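Conserved hypothetical protein (Bacteroides thetaiotaomicron, PDB 2F06) is of unknown function but, as a pair of ACT domains that binds histidine in the crystal, probably senses or responds to amino acids. Local coordinates at residues K7-L20 and N42-D56. Numbering follows the deposited sequence. Where two conformers were deposited one is given.
Sequences KQLSIFLENKSGRL and NADFGILRGIVSDPD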
ATOM      1  N   LYS A   7      17.195   8.699 -10.403  1.00 22.01           N
ATOM      2  CA  LYS A   7      15.818   8.745 -10.829  1.00 22.35           C
ATOM      3  C   LYS A   7      15.255   7.327 -10.743  1.00 23.07           C
ATOM      4  O   LYS A   7      15.799   6.369 -11.326  1.00 22.84           O
ATOM      5  CB  LYS A   7      15.728   9.308 -12.253  1.00 22.52           C
ATOM      6  CG  LYS A   7      16.144  10.798 -12.366  1.00 19.94           C
ATOM      7  CD  LYS A   7      16.066  11.255 -13.831  1.00 25.19           C
ATOM      8  CE  LYS A   7      15.319  12.595 -13.956  1.00 31.08           C
ATOM      9  NZ  LYS A   7      15.810  13.371 -15.112  1.00 31.61           N
ATOM     10  N   GLN A   8      14.194   7.193  -9.953  1.00 21.27           N
ATOM     11  CA  GLN A   8      13.428   5.983  -9.934  1.00 20.91           C
ATOM     12  C   GLN A   8      12.125   6.180 -10.703  1.00 20.55           C
ATOM     13  O   GLN A   8      11.420   7.171 -10.527  1.00 21.83           O
ATOM     14  CB  GLN A   8      13.135   5.609  -8.507  1.00 18.17           C
ATOM     15  CG  GLN A   8      12.238   4.408  -8.349  1.00 21.14           C
ATOM     16  CD  GLN A   8      11.703   4.327  -6.929  1.00 22.27           C
ATOM     17  OE1 GLN A   8      10.707   4.976  -6.586  1.00 24.39           O
ATOM     18  NE2 GLN A   8      12.365   3.553  -6.103  1.00 14.90           N
ATOM     19  N   LEU A   9      11.781   5.249 -11.561  1.00 20.37           N
ATOM     20  CA  LEU A   9      10.457   5.302 -12.179  1.00 20.82           C
ATOM     21  C   LEU A   9       9.419   4.655 -11.262  1.00 20.12           C
ATOM     22  O   LEU A   9       9.619   3.565 -10.704  1.00 18.09           O
ATOM     23  CB  LEU A   9      10.426   4.577 -13.526  1.00 20.79           C
ATOM     24  CG  LEU A   9      11.325   5.056 -14.674  1.00 23.71           C
ATOM     25  CD1 LEU A   9      10.889   4.433 -15.962  1.00 25.10           C
ATOM     26  CD2 LEU A   9      11.257   6.512 -14.863  1.00 26.75           C
ATOM     27  N   SER A  10       8.297   5.338 -11.129  1.00 19.80           N
ATOM     28  CA  SER A  10       7.114   4.756 -10.549  1.00 20.62           C
ATOM     29  C   SER A  10       6.048   4.655 -11.603  1.00 21.57           C
ATOM     30  O   SER A  10       5.562   5.683 -12.063  1.00 21.96           O
ATOM     31  CB  SER A  10       6.616   5.613  -9.377  1.00 19.75           C
ATOM     32  OG  SER A  10       7.500   5.364  -8.289  1.00 22.44           O
ATOM     33  N   ILE A  11       5.625   3.426 -11.885  1.00 23.01           N
ATOM     34  CA  ILE A  11       4.724   3.158 -12.942  1.00 24.56           C
ATOM     35  C   ILE A  11       3.406   2.513 -12.438  1.00 26.53           C
ATOM     36  O   ILE A  11       3.431   1.426 -11.788  1.00 26.62           O
ATOM     37  CB  ILE A  11       5.389   2.280 -14.026  1.00 23.18           C
ATOM     38  CG1 ILE A  11       6.742   2.820 -14.465  1.00 22.44           C
ATOM     39  CG2 ILE A  11       4.469   2.152 -15.256  1.00 24.32           C
ATOM     40  CD1 ILE A  11       7.714   1.730 -14.865  1.00 20.17           C
ATOM     41  N   PHE A  12       2.286   3.174 -12.768  1.00 26.99           N
ATOM     42  CA  PHE A  12       0.940   2.748 -12.344  1.00 30.38           C
ATOM     43  C   PHE A  12       0.483   1.594 -13.246  1.00 31.50           C
ATOM     44  O   PHE A  12       0.398   1.749 -14.446  1.00 31.99           O
ATOM     45  CB  PHE A  12      -0.024   3.925 -12.369  1.00 30.04           C
ATOM     46  CG  PHE A  12      -1.495   3.580 -12.021  1.00 31.83           C
ATOM     47  CD1 PHE A  12      -1.855   3.139 -10.723  1.00 33.89           C
ATOM     48  CD2 PHE A  12      -2.511   3.749 -12.992  1.00 28.92           C
ATOM     49  CE1 PHE A  12      -3.212   2.876 -10.395  1.00 32.38           C
ATOM     50  CE2 PHE A  12      -3.846   3.492 -12.712  1.00 28.28           C
ATOM     51  CZ  PHE A  12      -4.203   3.043 -11.391  1.00 35.47           C
ATOM     52  N   LEU A  13       0.312   0.407 -12.658  1.00 33.78           N
ATOM     53  CA  LEU A  13      -0.032  -0.807 -13.419  1.00 34.07           C
ATOM     54  C   LEU A  13      -1.501  -0.987 -13.085  1.00 36.05           C
ATOM     55  O   LEU A  13      -1.863  -1.345 -11.930  1.00 36.23           O
ATOM     56  CB  LEU A  13       0.750  -2.049 -12.922  1.00 33.30           C
ATOM     57  CG  LEU A  13       2.264  -2.092 -12.647  1.00 35.26           C
ATOM     58  CD1 LEU A  13       2.713  -3.286 -11.700  1.00 33.78           C
ATOM     59  CD2 LEU A  13       3.097  -2.005 -13.911  1.00 34.36           C
ATOM     60  N   GLU A  14      -2.351  -0.717 -14.051  1.00 37.26           N
ATOM     61  CA  GLU A  14      -3.774  -0.924 -13.880  1.00 39.79           C
ATOM     62  C   GLU A  14      -4.167  -2.417 -14.010  1.00 40.09           C
ATOM     63  O   GLU A  14      -3.298  -3.254 -14.160  1.00 40.03           O
ATOM     64  CB  GLU A  14      -4.504  -0.045 -14.872  1.00 40.27           C
ATOM     65  CG  GLU A  14      -4.141  -0.269 -16.274  1.00 44.04           C
ATOM     66  CD  GLU A  14      -5.372  -0.231 -17.144  1.00 50.83           C
ATOM     67  OE1 GLU A  14      -6.275  -1.070 -16.907  1.00 53.51           O
ATOM     68  OE2 GLU A  14      -5.442   0.613 -18.082  1.00 55.14           O
ATOM     69  N   ASN A  15      -5.438  -2.787 -13.897  1.00 42.04           N
ATOM     70  CA  ASN A  15      -5.806  -4.196 -14.283  1.00 43.81           C
ATOM     71  C   ASN A  15      -5.122  -5.215 -13.272  1.00 44.89           C
ATOM     72  O   ASN A  15      -5.366  -5.081 -12.073  1.00 44.81           O
ATOM     73  CB  ASN A  15      -5.538  -4.323 -15.820  1.00 42.76           C
ATOM     74  CG  ASN A  15      -5.266  -5.726 -16.325  1.00 41.18           C
ATOM     75  OD1 ASN A  15      -4.225  -5.968 -16.932  1.00 30.99           O
ATOM     76  ND2 ASN A  15      -6.222  -6.634 -16.142  1.00 40.54           N
ATOM     77  N   LYS A  16      -4.288  -6.180 -13.707  1.00 45.75           N
ATOM     78  CA  LYS A  16      -3.413  -7.053 -12.802  1.00 45.11           C
ATOM     79  C   LYS A  16      -2.647  -8.178 -13.560  1.00 45.76           C
ATOM     80  O   LYS A  16      -1.955  -8.976 -12.912  1.00 46.40           O
ATOM     81  CB  LYS A  16      -4.217  -7.737 -11.672  1.00 45.03           C
ATOM     82  CG  LYS A  16      -4.262  -7.032 -10.291  1.00 43.50           C
ATOM     83  CD  LYS A  16      -3.187  -7.517  -9.272  1.00 44.81           C
ATOM     84  CE  LYS A  16      -2.851  -6.392  -8.232  1.00 42.95           C
ATOM     85  NZ  LYS A  16      -1.965  -6.764  -7.077  1.00 38.35           N
ATOM     86  N   SER A  17      -2.721  -8.195 -14.908  1.00 45.26           N
ATOM     87  CA  SER A  17      -3.011  -9.470 -15.636  1.00 44.03           C
ATOM     88  C   SER A  17      -2.423  -9.937 -17.020  1.00 43.28           C
ATOM     89  O   SER A  17      -2.940 -10.944 -17.525  1.00 44.58           O
ATOM     90  CB  SER A  17      -4.548  -9.662 -15.698  1.00 44.08           C
ATOM     91  OG  SER A  17      -5.105  -8.962 -16.803  1.00 42.13           O
ATOM     92  N   GLY A  18      -1.553  -9.224 -17.744  1.00 41.10           N
ATOM     93  CA  GLY A  18      -1.753  -7.849 -18.072  1.00 38.12           C
ATOM     94  C   GLY A  18      -0.599  -6.933 -18.391  1.00 35.07           C
ATOM     95  O   GLY A  18       0.272  -7.191 -19.240  1.00 35.02           O
ATOM     96  N   ARG A  19      -0.678  -5.833 -17.680  1.00 31.28           N
ATOM     97  CA  ARG A  19       0.009  -4.612 -17.956  1.00 28.99           C
ATOM     98  C   ARG A  19       1.438  -4.665 -17.551  1.00 26.87           C
ATOM     99  O   ARG A  19       2.239  -3.959 -18.137  1.00 24.15           O
ATOM    100  CB  ARG A  19      -0.726  -3.441 -17.256  1.00 28.44           C
ATOM    101  CG  ARG A  19      -2.138  -3.207 -17.879  1.00 30.61           C
ATOM    102  CD  ARG A  19      -2.098  -2.244 -19.045  1.00 29.67           C
ATOM    103  NE  ARG A  19      -2.983  -2.721 -20.111  1.00 42.46           N
ATOM    104  CZ  ARG A  19      -4.127  -2.149 -20.492  1.00 42.61           C
ATOM    105  NH1 ARG A  19      -4.566  -1.029 -19.931  1.00 46.54           N
ATOM    106  NH2 ARG A  19      -4.834  -2.695 -21.441  1.00 43.57           N
ATOM    107  N   LEU A  20       1.769  -5.490 -16.554  1.00 24.26           N
ATOM    108  CA  LEU A  20       3.177  -5.579 -16.144  1.00 24.09           C
ATOM    109  C   LEU A  20       4.048  -6.174 -17.302  1.00 23.57           C
ATOM    110  O   LEU A  20       5.196  -5.733 -17.544  1.00 22.19           O
ATOM    111  CB  LEU A  20       3.331  -6.366 -14.834  1.00 23.97           C
ATOM    112  CG  LEU A  20       4.784  -6.737 -14.511  1.00 25.25           C
ATOM    113  CD1 LEU A  20       5.753  -5.526 -14.098  1.00 17.77           C
ATOM    114  CD2 LEU A  20       4.718  -7.899 -13.493  1.00 22.14           C
ATOM    115  N   ASN A  42      -1.475  -3.159  -4.300  1.00 22.80           N
ATOM    116  CA  ASN A  42      -2.647  -3.347  -3.500  1.00 21.46           C
ATOM    117  C   ASN A  42      -3.499  -4.428  -4.200  1.00 22.63           C
ATOM    118  O   ASN A  42      -3.081  -4.996  -5.232  1.00 22.38           O
ATOM    119  CB  ASN A  42      -3.356  -2.004  -3.308  1.00 21.61           C
ATOM    120  CG  ASN A  42      -3.881  -1.427  -4.630  1.00 23.96           C
ATOM    121  OD1 ASN A  42      -4.608  -2.122  -5.402  1.00 20.88           O
ATOM    122  ND2 ASN A  42      -3.491  -0.155  -4.930  1.00 26.72           N
ATOM    123  N   ALA A  43      -4.685  -4.690  -3.657  1.00 22.07           N
ATOM    124  CA  ALA A  43      -5.596  -5.709  -4.182  1.00 22.08           C
ATOM    125  C   ALA A  43      -5.973  -5.465  -5.670  1.00 21.55           C
ATOM    126  O   ALA A  43      -6.368  -6.374  -6.359  1.00 20.83           O
ATOM    127  CB  ALA A  43      -6.837  -5.787  -3.337  1.00 18.67           C
ATOM    128  N   ASP A  44      -5.885  -4.250  -6.158  1.00 22.66           N
ATOM    129  CA  ASP A  44      -6.427  -4.075  -7.504  1.00 23.69           C
ATOM    130  C   ASP A  44      -5.289  -3.824  -8.469  1.00 24.59           C
ATOM    131  O   ASP A  44      -5.319  -4.301  -9.623  1.00 24.02           O
ATOM    132  CB  ASP A  44      -7.490  -2.966  -7.664  1.00 21.85           C
ATOM    133  CG  ASP A  44      -8.575  -3.003  -6.633  1.00 24.37           C
ATOM    134  OD1 ASP A  44      -9.124  -4.083  -6.303  1.00 21.39           O
ATOM    135  OD2 ASP A  44      -8.949  -1.896  -6.185  1.00 27.26           O
ATOM    136  N   PHE A  45      -4.284  -3.046  -8.048  1.00 25.46           N
ATOM    137  CA  PHE A  45      -3.278  -2.519  -8.951  0.50 25.04           C
ATOM    138  C   PHE A  45      -1.932  -2.611  -8.282  1.00 27.29           C
ATOM    139  O   PHE A  45      -1.876  -2.765  -7.056  1.00 27.26           O
ATOM    140  CB  PHE A  45      -3.600  -1.043  -9.297  0.50 23.83           C
ATOM    141  CG  PHE A  45      -5.020  -0.822  -9.810  0.50 20.86           C
ATOM    142  CD1 PHE A  45      -5.317  -0.977 -11.135  0.50 18.49           C
ATOM    143  CD2 PHE A  45      -6.043  -0.476  -8.950  0.50 17.02           C
ATOM    144  CE1 PHE A  45      -6.609  -0.773 -11.587  0.50 16.42           C
ATOM    145  CE2 PHE A  45      -7.297  -0.250  -9.387  0.50 17.70           C
ATOM    146  CZ  PHE A  45      -7.599  -0.423 -10.713  0.50 16.16           C
ATOM    147  N   GLY A  46      -0.881  -2.427  -9.080  1.00 28.54           N
ATOM    148  CA  GLY A  46       0.434  -2.231  -8.508  1.00 30.78           C
ATOM    149  C   GLY A  46       1.095  -0.952  -8.888  1.00 30.25           C
ATOM    150  O   GLY A  46       0.697  -0.277  -9.833  1.00 32.13           O
ATOM    151  N   ILE A  47       2.098  -0.608  -8.130  1.00 29.74           N
ATOM    152  CA  ILE A  47       2.999   0.342  -8.654  1.00 31.99           C
ATOM    153  C   ILE A  47       4.388  -0.292  -8.806  1.00 31.05           C
ATOM    154  O   ILE A  47       5.027  -0.694  -7.779  1.00 32.60           O
ATOM    155  CB  ILE A  47       3.082   1.622  -7.803  1.00 33.35           C
ATOM    156  CG1 ILE A  47       1.990   2.639  -8.243  1.00 36.18           C
ATOM    157  CG2 ILE A  47       4.345   2.361  -8.157  1.00 32.46           C
ATOM    158  CD1 ILE A  47       0.555   2.276  -7.962  1.00 38.39           C
ATOM    159  N   LEU A  48       4.848  -0.329 -10.055  1.00 28.06           N
ATOM    160  CA  LEU A  48       6.196  -0.744 -10.304  1.00 27.26           C
ATOM    161  C   LEU A  48       7.162   0.392 -10.004  1.00 25.79           C
ATOM    162  O   LEU A  48       7.203   1.390 -10.721  1.00 26.41           O
ATOM    163  CB  LEU A  48       6.389  -1.248 -11.726  1.00 26.63           C
ATOM    164  CG  LEU A  48       7.772  -1.804 -12.142  1.00 27.79           C
ATOM    165  CD1 LEU A  48       8.130  -3.041 -11.282  1.00 27.83           C
ATOM    166  CD2 LEU A  48       7.731  -2.221 -13.638  1.00 26.84           C
ATOM    167  N   ARG A  49       7.967   0.181  -8.988  1.00 22.50           N
ATOM    168  CA  ARG A  49       9.106   1.024  -8.729  1.00 22.38           C
ATOM    169  C   ARG A  49      10.339   0.415  -9.371  1.00 23.32           C
ATOM    170  O   ARG A  49      10.602  -0.780  -9.206  1.00 23.54           O
ATOM    171  CB  ARG A  49       9.302   1.068  -7.256  1.00 22.00           C
ATOM    172  CG  ARG A  49       8.365   1.946  -6.616  1.00 20.10           C
ATOM    173  CD  ARG A  49       8.601   1.892  -5.035  1.00 24.48           C
ATOM    174  NE  ARG A  49       7.606   2.812  -4.466  1.00 22.09           N
ATOM    175  CZ  ARG A  49       7.095   2.692  -3.256  1.00 22.13           C
ATOM    176  NH1 ARG A  49       7.519   1.704  -2.409  1.00 22.55           N
ATOM    177  NH2 ARG A  49       6.194   3.589  -2.908  1.00 17.97           N
ATOM    178  N   GLY A  50      11.104   1.227 -10.079  1.00 22.18           N
ATOM    179  CA  GLY A  50      12.010   0.689 -11.050  1.00 24.32           C
ATOM    180  C   GLY A  50      13.262   1.537 -11.151  1.00 23.83           C
ATOM    181  O   GLY A  50      13.183   2.746 -11.320  1.00 24.37           O
ATOM    182  N   ILE A  51      14.403   0.874 -11.042  1.00 22.49           N
ATOM    183  CA  ILE A  51      15.701   1.438 -11.465  1.00 22.11           C
ATOM    184  C   ILE A  51      16.072   0.884 -12.846  1.00 21.46           C
ATOM    185  O   ILE A  51      16.210  -0.327 -13.003  1.00 21.73           O
ATOM    186  CB  ILE A  51      16.832   1.198 -10.411  1.00 20.54           C
ATOM    187  CG1 ILE A  51      16.398   1.761  -9.058  1.00 21.75           C
ATOM    188  CG2 ILE A  51      18.150   1.822 -10.914  1.00 21.91           C
ATOM    189  CD1 ILE A  51      16.528   3.264  -8.885  1.00 22.73           C
ATOM    190  N   VAL A  52      16.184   1.758 -13.857  1.00 21.24           N
ATOM    191  CA  VAL A  52      16.505   1.313 -15.211  1.00 22.26           C
ATOM    192  C   VAL A  52      17.851   1.923 -15.725  1.00 23.17           C
ATOM    193  O   VAL A  52      18.396   2.835 -15.077  1.00 21.53           O
ATOM    194  CB  VAL A  52      15.353   1.639 -16.203  1.00 22.93           C
ATOM    195  CG1 VAL A  52      14.020   0.958 -15.709  1.00 23.57           C
ATOM    196  CG2 VAL A  52      15.175   3.174 -16.386  1.00 21.78           C
ATOM    197  N   SER A  53      18.332   1.447 -16.882  1.00 22.51           N
ATOM    198  CA  SER A  53      19.640   1.897 -17.443  1.00 23.50           C
ATOM    199  C   SER A  53      19.648   3.320 -18.045  1.00 23.76           C
ATOM    200  O   SER A  53      20.702   3.979 -18.098  1.00 24.09           O
ATOM    201  CB  SER A  53      20.167   0.899 -18.470  1.00 23.68           C
ATOM    202  OG  SER A  53      19.211   0.706 -19.488  1.00 24.00           O
ATOM    203  N   ASP A  54      18.475   3.778 -18.486  1.00 23.37           N
ATOM    204  CA  ASP A  54      18.292   5.109 -19.049  1.00 23.53           C
ATOM    205  C   ASP A  54      16.902   5.645 -18.632  1.00 23.19           C
ATOM    206  O   ASP A  54      15.913   5.445 -19.354  1.00 23.21           O
ATOM    207  CB  ASP A  54      18.505   5.062 -20.591  1.00 22.43           C
ATOM    208  CG  ASP A  54      18.431   6.426 -21.256  1.00 23.54           C
ATOM    209  OD1 ASP A  54      17.911   7.389 -20.652  1.00 23.80           O
ATOM    210  OD2 ASP A  54      18.871   6.517 -22.446  1.00 28.07           O
ATOM    211  N   PRO A  55      16.807   6.285 -17.442  1.00 22.73           N
ATOM    212  CA  PRO A  55      15.458   6.684 -16.975  1.00 22.87           C
ATOM    213  C   PRO A  55      14.683   7.681 -17.868  1.00 22.70           C
ATOM    214  O   PRO A  55      13.472   7.544 -17.999  1.00 21.68           O
ATOM    215  CB  PRO A  55      15.682   7.219 -15.543  1.00 22.88           C
ATOM    216  CG  PRO A  55      17.092   7.510 -15.426  1.00 22.35           C
ATOM    217  CD  PRO A  55      17.848   6.617 -16.463  1.00 23.30           C
ATOM    218  N   ASP A  56      15.374   8.603 -18.529  1.00 22.62           N
ATOM    219  CA  ASP A  56      14.719   9.603 -19.384  1.00 23.23           C
ATOM    220  C   ASP A  56      14.134   8.976 -20.665  1.00 22.08           C
ATOM    221  O   ASP A  56      13.004   9.295 -21.053  1.00 20.91           O
ATOM    222  CB  ASP A  56      15.660  10.766 -19.723  1.00 23.72           C
ATOM    223  CG  ASP A  56      16.115  11.548 -18.476  1.00 28.25           C
ATOM    224  OD1 ASP A  56      15.398  11.618 -17.421  1.00 29.00           O
ATOM    225  OD2 ASP A  56      17.226  12.114 -18.568  1.00 32.83           O
TER
HETATM  226  O   HOH W   1      16.292   4.608 -13.285  1.00 12.95           O
HETATM  227  O   HOH W   2       6.683   5.208  -5.775  1.00 10.72           O
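Ile11 pairs with Leu48 at the middle of two antiparallel strands, 7-13 and 46-52, which are the first and third strands of the first ACT domain, a beta-alpha-beta-beta-alpha-beta fold. Their backbones exchange two bonds, Ile11 N to Leu48 O and Leu48 N back to Ile11 O, both 2.8 Å; Leu13 pairs likewise with Gly46, and Leu9 with Gly50, where the return bond is weak. On the face toward helix 55-64, Leu48 CD2 sits between Ile11 CD1, lying alongside, and Leu20 CD1 from the start of helix 19-29, while Leu48 CB meets Leu13 CD2. On the other face Phe12, its CG anti to the backbone N (chi1 177°), brings CD1 to Ile47 CD1 at the edge of its ring, and in the Phe45 conformer given CZ lies over the rim of one face of the Phe45 ring; the Phe12 ring also meets Phe12 of the second subunit, the two planes about 20° apart.

Lys16 can be followed outward along the turn of residues 42-45. CB passes Asp44 O, CG lies in tight contact, 3.0 Å from that same Asp44 O, and after the bend at chi2 (-94°) CD runs on past it to CE, which reaches Asn42 O. NZ then donates to Asn42 O at 2.8 Å, nearly along the C=O axis, and also pairs with Glu101 of the third subunit. With an alanine in its place, Asn42 O and that glutamate would probably both lose their shared partner. The turn is held from within as well, Asn42 OD1 accepting from the backbone N of both Asp44 and Phe45. At the far end of the strands, a water bridges Lys7 O and Val52 N, and Lys7 NZ forms a salt bridge with Asp56 OD1 at 2.9 Å, on its syn lone pair.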